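Local atomic coordinates of S12 family peptidase (Streptomyces sp. 82F2, PDB entry 3WWX), a protein that probably hydrolyses amide bonds with selectivity for D-configured residues, as a serine-type amidohydrolase of the beta-lactamase-like family S12. Residues Asn162-Leu165 against Ala166-Ile170; Arg94-Thr97 against Val98-Leu102; Gly52-Thr55 against Lys56-Ala60. All blocks are in the same frame, centred on the assembly; numbering follows the deposited sequence.

Contact 1: residues Asn162-Leu165 against Ala166-Ile170; sequences NFVL and AGMVI
Asn162-Leu165 and Ala166-Ile170 are consecutive parts of helix 160-174, in the helical part of the beta-lactamase-like fold, and their contact, nearly all of it buried, is a local one between residues three and four places apart. Ala166, Gly167, Met168 and Val169 each donate their backbone N-H to the carbonyl four residues earlier. Of these bonds, Val169 N to Leu165 O is the shortest at 2.9 Å. The CB of Ala166 lies 3.6 Å from the carbonyl oxygen of Asn162, so this small side chain sits close against the preceding turn.

Both apolar contacts between side chains run through Met168. With CG anti to its own carbonyl carbon (chi1 -69°), the chain runs back over the preceding turn and CG comes within 3.4 Å of Val164 O. Its sulfur SD then rests 4.4 Å from Val164 CG1 and 4.2 Å from Leu165 CD2, touching one branch of each residue before the bend at chi3 turns CE aside. One branch of Val169, CG2, approaches Leu165 O at 3.4 Å.

The amide of Asn162 is held from outside by Ser106 and His104. Leu165 packs on Leu101 of helix 98-102, Ala166 and Ile170 on Leu63 of helix 55-68, and Val164 and Met168 on Pro136 of helix 136-144.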
loop_
_atom_site.group_PDB
_atom_site.type_symbol
_atom_site.label_atom_id
_atom_site.label_comp_id
_atom_site.label_asym_id
_atom_site.label_seq_id
_atom_site.Cartn_x
_atom_site.Cartn_y
_atom_site.Cartn_z
ATOM N N ASN A 162 -9.742 7.155 1.855
ATOM C CA ASN A 162 -9.994 7.097 0.421
ATOM C C ASN A 162 -10.067 5.681 -0.082
ATOM O O ASN A 162 -10.919 5.385 -0.923
ATOM C CB ASN A 162 -8.920 7.840 -0.346
ATOM C CG ASN A 162 -9.100 9.336 -0.277
ATOM O OD1 ASN A 162 -10.232 9.820 -0.223
ATOM N ND2 ASN A 162 -8.008 10.071 -0.295
ATOM N N PHE A 163 -9.204 4.801 0.425
ATOM C CA PHE A 163 -9.175 3.427 -0.073
ATOM C C PHE A 163 -10.119 2.495 0.656
ATOM O O PHE A 163 -10.558 1.515 0.070
ATOM C CB PHE A 163 -7.750 2.904 -0.176
ATOM C CG PHE A 163 -7.077 3.364 -1.447
ATOM C CD1 PHE A 163 -6.683 4.690 -1.596
ATOM C CD2 PHE A 163 -6.879 2.497 -2.500
ATOM C CE1 PHE A 163 -6.127 5.145 -2.768
ATOM C CE2 PHE A 163 -6.304 2.954 -3.682
ATOM C CZ PHE A 163 -5.924 4.276 -3.813
ATOM N N VAL A 164 -10.499 2.808 1.891
ATOM C CA VAL A 164 -11.635 2.118 2.491
ATOM C C VAL A 164 -12.919 2.394 1.684
ATOM O O VAL A 164 -13.674 1.464 1.378
ATOM C CB VAL A 164 -11.782 2.485 3.975
ATOM C CG1 VAL A 164 -13.018 1.840 4.575
ATOM C CG2 VAL A 164 -10.534 2.046 4.727
ATOM N N LEU A 165 -13.162 3.647 1.331
ATOM C CA LEU A 165 -14.277 3.998 0.446
ATOM C C LEU A 165 -14.154 3.274 -0.898
ATOM O O LEU A 165 -15.136 2.731 -1.403
ATOM C CB LEU A 165 -14.318 5.509 0.246
ATOM C CG LEU A 165 -14.772 6.267 1.494
ATOM C CD1 LEU A 165 -14.442 7.714 1.392
ATOM C CD2 LEU A 165 -16.273 6.048 1.741
ATOM N N ALA A 166 -12.955 3.237 -1.478
ATOM C CA ALA A 166 -12.782 2.568 -2.765
ATOM C C ALA A 166 -13.181 1.090 -2.664
ATOM O O ALA A 166 -13.812 0.538 -3.577
ATOM C CB ALA A 166 -11.359 2.718 -3.234
ATOM N N GLY A 167 -12.820 0.426 -1.571
ATOM C CA GLY A 167 -13.240 -0.937 -1.333
ATOM C C GLY A 167 -14.753 -1.058 -1.268
ATOM O O GLY A 167 -15.333 -2.017 -1.772
ATOM N N MET A 168 -15.395 -0.103 -0.615
ATOM C CA MET A 168 -16.851 -0.117 -0.522
ATOM C C MET A 168 -17.482 0.036 -1.913
ATOM O O MET A 168 -18.524 -0.586 -2.194
ATOM C CB MET A 168 -17.327 0.981 0.431
ATOM C CG MET A 168 -16.959 0.684 1.859
ATOM S SD MET A 168 -17.152 2.094 2.975
ATOM C CE MET A 168 -18.906 2.273 2.963
ATOM N N VAL A 169 -16.858 0.820 -2.782
ATOM C CA VAL A 169 -17.367 0.993 -4.155
ATOM C C VAL A 169 -17.260 -0.337 -4.887
ATOM O O VAL A 169 -18.182 -0.743 -5.599
ATOM C CB VAL A 169 -16.620 2.097 -4.908
ATOM C CG1 VAL A 169 -17.026 2.135 -6.381
ATOM C CG2 VAL A 169 -16.846 3.443 -4.252
ATOM N N ILE A 170 -16.137 -1.034 -4.717
ATOM C CA ILE A 170 -15.940 -2.338 -5.356
ATOM C C ILE A 170 -17.054 -3.281 -4.921
ATOM O O ILE A 170 -17.636 -3.986 -5.754
ATOM C CB ILE A 170 -14.568 -2.959 -5.026
ATOM C CG1 ILE A 170 -13.440 -2.165 -5.683
ATOM C CG2 ILE A 170 -14.507 -4.420 -5.495
ATOM C CD1 ILE A 170 -12.021 -2.550 -5.154
#

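Contact 2: residues Arg94-Thr97 against Val98-Leu102; sequences RKIT and VRQLL
Thr97 and Gln100 form a capping box at the N-terminal end of the short helix 98-102, closing the loop segment Arg94-Thr97 onto the first turn. Thr97, at the N-cap position, accepts the backbone N-H of Gln100 with its hydroxyl, OG1 lying 3.2 Å from Gln100 N. In return the side-chain carbonyl of Gln100 takes the backbone N-H of Thr97, with OE1 2.9 Å from Thr97 N in a fairly straight bond (163°), the donor tilted 29° from the amide carbonyl plane.

The torsions fit this exchange. OG1 of Thr97 stands between its own backbone N and carbonyl carbon (chi1 68°), which turns it to the start of the helix, while Gln100 continues from CG in an extended chain that carries the amide back across the N-cap residue. On the way, CG of Gln100 passes 3.3 Å from Thr97 OG1.

A capping box gives partners to N-H groups that lack a preceding turn, and here the N-cap carbonyl already starts the regular pattern, Thr97 O accepting from Leu101 N at 3.3 Å. OE1 of Gln100 is gripped a second time: a water donates to it at 3.0 Å and also to Lys95 O at 2.7 Å, tying the glutamine to the loop two residues before the cap. On the apolar side CG2 of Ile96 meets CD2 of Leu101 at 4.1 Å, the two side chains crossing at about a right angle.

Ile96 and Leu101 both pack on Val78 of helix 78-81. The guanidinium of Arg99 leads away from the cap to salt bridges with Asp75 and Glu267, and Leu102 packs on Leu63 of helix 55-68.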
loop_
_atom_site.group_PDB
_atom_site.type_symbol
_atom_site.label_atom_id
_atom_site.label_comp_id
_atom_site.label_asym_id
_atom_site.label_seq_id
_atom_site.Cartn_x
_atom_site.Cartn_y
_atom_site.Cartn_z
ATOM N N ARG A 94 -21.131 14.077 -3.067
ATOM C CA ARG A 94 -21.724 14.566 -4.310
ATOM C C ARG A 94 -20.696 15.332 -5.141
ATOM O O ARG A 94 -20.880 15.509 -6.350
ATOM C CB ARG A 94 -22.935 15.480 -4.014
ATOM C CG ARG A 94 -24.115 14.789 -3.361
ATOM C CD ARG A 94 -25.029 15.779 -2.579
ATOM N NE ARG A 94 -24.450 16.205 -1.300
ATOM C CZ ARG A 94 -25.158 16.582 -0.229
ATOM N NH1 ARG A 94 -26.487 16.583 -0.264
ATOM N NH2 ARG A 94 -24.539 16.957 0.892
ATOM N N LYS A 95 -19.617 15.782 -4.497
ATOM C CA LYS A 95 -18.639 16.670 -5.110
ATOM C C LYS A 95 -17.272 16.001 -5.267
ATOM O O LYS A 95 -16.298 16.639 -5.671
ATOM C CB LYS A 95 -18.459 17.918 -4.245
ATOM C CG LYS A 95 -19.747 18.650 -3.909
ATOM C CD LYS A 95 -20.442 19.166 -5.149
ATOM C CE LYS A 95 -21.631 20.056 -4.781
ATOM N NZ LYS A 95 -22.658 19.332 -3.969
ATOM N N ILE A 96 -17.207 14.730 -4.902
ATOM C CA ILE A 96 -15.955 13.966 -4.923
ATOM C C ILE A 96 -16.146 12.783 -5.847
ATOM O O ILE A 96 -17.159 12.092 -5.755
ATOM C CB ILE A 96 -15.626 13.417 -3.525
ATOM C CG1 ILE A 96 -15.361 14.551 -2.535
ATOM C CG2 ILE A 96 -14.379 12.498 -3.573
ATOM C CD1 ILE A 96 -15.400 14.111 -1.080
ATOM N N THR A 97 -15.179 12.527 -6.734
ATOM C CA THR A 97 -15.283 11.397 -7.655
ATOM C C THR A 97 -14.467 10.202 -7.169
ATOM O O THR A 97 -13.603 10.340 -6.301
ATOM C CB THR A 97 -14.783 11.759 -9.057
ATOM O OG1 THR A 97 -13.372 11.987 -9.025
ATOM C CG2 THR A 97 -15.465 13.033 -9.548
ATOM N N VAL A 98 -14.763 9.033 -7.717
ATOM C CA VAL A 98 -14.042 7.826 -7.337
ATOM C C VAL A 98 -12.562 8.002 -7.701
ATOM O O VAL A 98 -11.683 7.595 -6.929
ATOM C CB VAL A 98 -14.651 6.569 -7.986
ATOM C CG1 VAL A 98 -13.864 5.331 -7.641
ATOM C CG2 VAL A 98 -16.109 6.405 -7.562
ATOM N N ARG A 99 -12.272 8.652 -8.829
ATOM C CA ARG A 99 -10.883 8.922 -9.222
ATOM C C ARG A 99 -10.144 9.716 -8.157
ATOM O O ARG A 99 -8.984 9.448 -7.867
ATOM C CB ARG A 99 -10.831 9.680 -10.552
ATOM C CG ARG A 99 -9.421 9.819 -11.148
ATOM C CD ARG A 99 -9.407 10.665 -12.456
ATOM N NE ARG A 99 -10.372 10.132 -13.412
ATOM C CZ ARG A 99 -10.211 9.003 -14.098
ATOM N NH1 ARG A 99 -9.085 8.295 -13.992
ATOM N NH2 ARG A 99 -11.172 8.576 -14.916
ATOM N N GLN A 100 -10.817 10.701 -7.566
ATOM C CA GLN A 100 -10.202 11.527 -6.542
ATOM C C GLN A 100 -9.915 10.755 -5.246
ATOM O O GLN A 100 -8.982 11.101 -4.528
ATOM C CB GLN A 100 -11.077 12.761 -6.271
ATOM C CG GLN A 100 -11.103 13.727 -7.433
ATOM C CD GLN A 100 -12.112 14.839 -7.246
ATOM O OE1 GLN A 100 -13.177 14.640 -6.666
ATOM N NE2 GLN A 100 -11.772 16.022 -7.742
ATOM N N LEU A 101 -10.689 9.708 -4.975
ATOM C CA LEU A 101 -10.318 8.777 -3.900
ATOM C C LEU A 101 -8.988 8.138 -4.232
ATOM O O LEU A 101 -8.077 8.092 -3.402
ATOM C CB LEU A 101 -11.354 7.668 -3.736
ATOM C CG LEU A 101 -12.823 8.052 -3.489
ATOM C CD1 LEU A 101 -13.663 6.808 -3.360
ATOM C CD2 LEU A 101 -12.951 8.934 -2.238
ATOM N N LEU A 102 -8.852 7.658 -5.462
ATOM C CA LEU A 102 -7.713 6.815 -5.811
ATOM C C LEU A 102 -6.386 7.546 -5.924
ATOM O O LEU A 102 -5.333 6.928 -5.760
ATOM C CB LEU A 102 -8.003 6.048 -7.101
ATOM C CG LEU A 102 -9.180 5.097 -7.038
ATOM C CD1 LEU A 102 -9.444 4.565 -8.443
ATOM C CD2 LEU A 102 -8.966 3.959 -6.051
HETATM O O HOH W 1 -14.834 16.781 -7.928
#

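Contact 3: residues Gly52-Thr55 against Lys56-Ala60; sequences GSIT and KTFTA
Lys56 N donates to Ser53 O at 2.9 Å and Thr57 N to Ile54 O at 3.0 Å, both bonds spanning three residues with the donor above the carbonyl plane; Thr59 N to Thr55 O then spans four, as in the alpha-helix that follows. Ahead of them Gly52, at a positive phi of 49°, offers its carbonyl to both Thr55 N and Thr55 OG1, the hydroxyl lying in the carbonyl plane at 2.8 Å.

Lys56 folds back along the turn, its CG 3.3 Å from Ser53 O. A bend at chi4 (67°) brings NZ to 4.0 Å from Ser53 CB, but Lys56 NZ and Ser53 OG stay 4.5 Å apart, too far for a direct hydrogen bond. Phe58 lies side by side with Ile54, CE1 reaching Ile54 CG2 at 4.1 Å, and Thr55 O sits in the ring plane at its edge.

Outside the turn, Lys56 NZ is hydrogen-bonded to Tyr158 OH, Asn160 OD1 and Ala237 O, and Ser53 OG to Gly304 N. Ser53 and Lys56 make up the Ser-x-x-Lys motif of serine beta-lactamase-like enzymes, three residues apart where helix 55-68 begins, consistent with Ser53 being the nucleophile and Lys56 probably assisting proton transfer, as in relatives.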
loop_
_atom_site.group_PDB
_atom_site.type_symbol
_atom_site.label_atom_id
_atom_site.label_comp_id
_atom_site.label_asym_id
_atom_site.label_seq_id
_atom_site.Cartn_x
_atom_site.Cartn_y
_atom_site.Cartn_z
ATOM N N GLY A 52 1.052 -3.644 4.094
ATOM C CA GLY A 52 0.442 -2.349 4.352
ATOM C C GLY A 52 -0.137 -1.697 3.112
ATOM O O GLY A 52 -0.816 -2.346 2.323
ATOM N N SER A 53 0.177 -0.414 2.955
ATOM C CA SER A 53 -0.349 0.479 1.930
ATOM C C SER A 53 -0.191 -0.006 0.484
ATOM O O SER A 53 -0.873 0.477 -0.426
ATOM C CB SER A 53 0.387 1.818 2.105
ATOM O OG SER A 53 0.714 2.038 3.486
ATOM N N ILE A 54 0.735 -0.930 0.241
ATOM C CA ILE A 54 0.843 -1.560 -1.070
ATOM C C ILE A 54 -0.493 -2.178 -1.513
ATOM O O ILE A 54 -0.790 -2.273 -2.712
ATOM C CB ILE A 54 2.004 -2.560 -1.049
ATOM C CG1 ILE A 54 3.331 -1.817 -1.179
ATOM C CG2 ILE A 54 1.871 -3.631 -2.136
ATOM C CD1 ILE A 54 4.532 -2.651 -0.764
ATOM N N THR A 55 -1.318 -2.561 -0.542
ATOM C CA THR A 55 -2.660 -3.058 -0.828
ATOM C C THR A 55 -3.417 -2.113 -1.738
ATOM O O THR A 55 -4.215 -2.543 -2.582
ATOM C CB THR A 55 -3.449 -3.219 0.479
ATOM O OG1 THR A 55 -2.768 -4.130 1.360
ATOM C CG2 THR A 55 -4.862 -3.727 0.232
ATOM N N LYS A 56 -3.183 -0.814 -1.581
ATOM C CA LYS A 56 -3.877 0.181 -2.385
ATOM C C LYS A 56 -3.729 -0.066 -3.883
ATOM O O LYS A 56 -4.645 0.220 -4.640
ATOM C CB LYS A 56 -3.383 1.579 -2.055
ATOM C CG LYS A 56 -3.796 2.061 -0.682
ATOM C CD LYS A 56 -3.465 3.535 -0.487
ATOM C CE LYS A 56 -3.958 4.060 0.852
ATOM N NZ LYS A 56 -3.252 3.469 2.000
ATOM N N THR A 57 -2.573 -0.546 -4.335
ATOM C CA THR A 57 -2.410 -0.775 -5.764
ATOM C C THR A 57 -3.348 -1.883 -6.240
ATOM O O THR A 57 -3.895 -1.812 -7.348
ATOM C CB THR A 57 -0.968 -1.132 -6.103
ATOM O OG1 THR A 57 -0.083 -0.193 -5.496
ATOM C CG2 THR A 57 -0.773 -1.119 -7.606
ATOM N N PHE A 58 -3.542 -2.905 -5.405
ATOM C CA PHE A 58 -4.481 -3.977 -5.733
ATOM C C PHE A 58 -5.906 -3.428 -5.819
ATOM O O PHE A 58 -6.647 -3.705 -6.757
ATOM C CB PHE A 58 -4.403 -5.104 -4.707
ATOM C CG PHE A 58 -3.110 -5.879 -4.750
ATOM C CD1 PHE A 58 -1.998 -5.429 -4.052
ATOM C CD2 PHE A 58 -3.003 -7.052 -5.469
ATOM C CE1 PHE A 58 -0.796 -6.131 -4.069
ATOM C CE2 PHE A 58 -1.784 -7.754 -5.497
ATOM C CZ PHE A 58 -0.699 -7.301 -4.792
ATOM N N THR A 59 -6.304 -2.645 -4.831
ATOM C CA THR A 59 -7.622 -2.039 -4.823
ATOM C C THR A 59 -7.879 -1.182 -6.061
ATOM O O THR A 59 -8.941 -1.304 -6.711
ATOM C CB THR A 59 -7.773 -1.215 -3.532
ATOM O OG1 THR A 59 -7.597 -2.104 -2.425
ATOM C CG2 THR A 59 -9.119 -0.522 -3.445
ATOM N N ALA A 60 -6.910 -0.333 -6.414
ATOM C CA ALA A 60 -7.039 0.511 -7.611
ATOM C C ALA A 60 -7.119 -0.317 -8.882
ATOM O O ALA A 60 -7.886 0.012 -9.787
ATOM C CB ALA A 60 -5.899 1.498 -7.701
#

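Overall arrangement
Contact 3 lies by the ligand pocket, probably at the reaction site: the Ser53 side chain is about 7 Å from the bound octane 1,8-diamine, and its hydroxyl partner Gly304 lines that ligand pocket. Contacts 1 and 2 lie farther out in the helical part of the fold. The centre of contact 1 is about 11 Å from that of either other contact, and those two centres are about 17 Å apart. Phe163 joins all three, its CZ 3.3 Å from Leu102 O and its CE2 3.3 Å from Lys56 O. Contacts 2 and 3 meet directly where Leu102 CD2 comes within 4.2 Å of Ala60 CA.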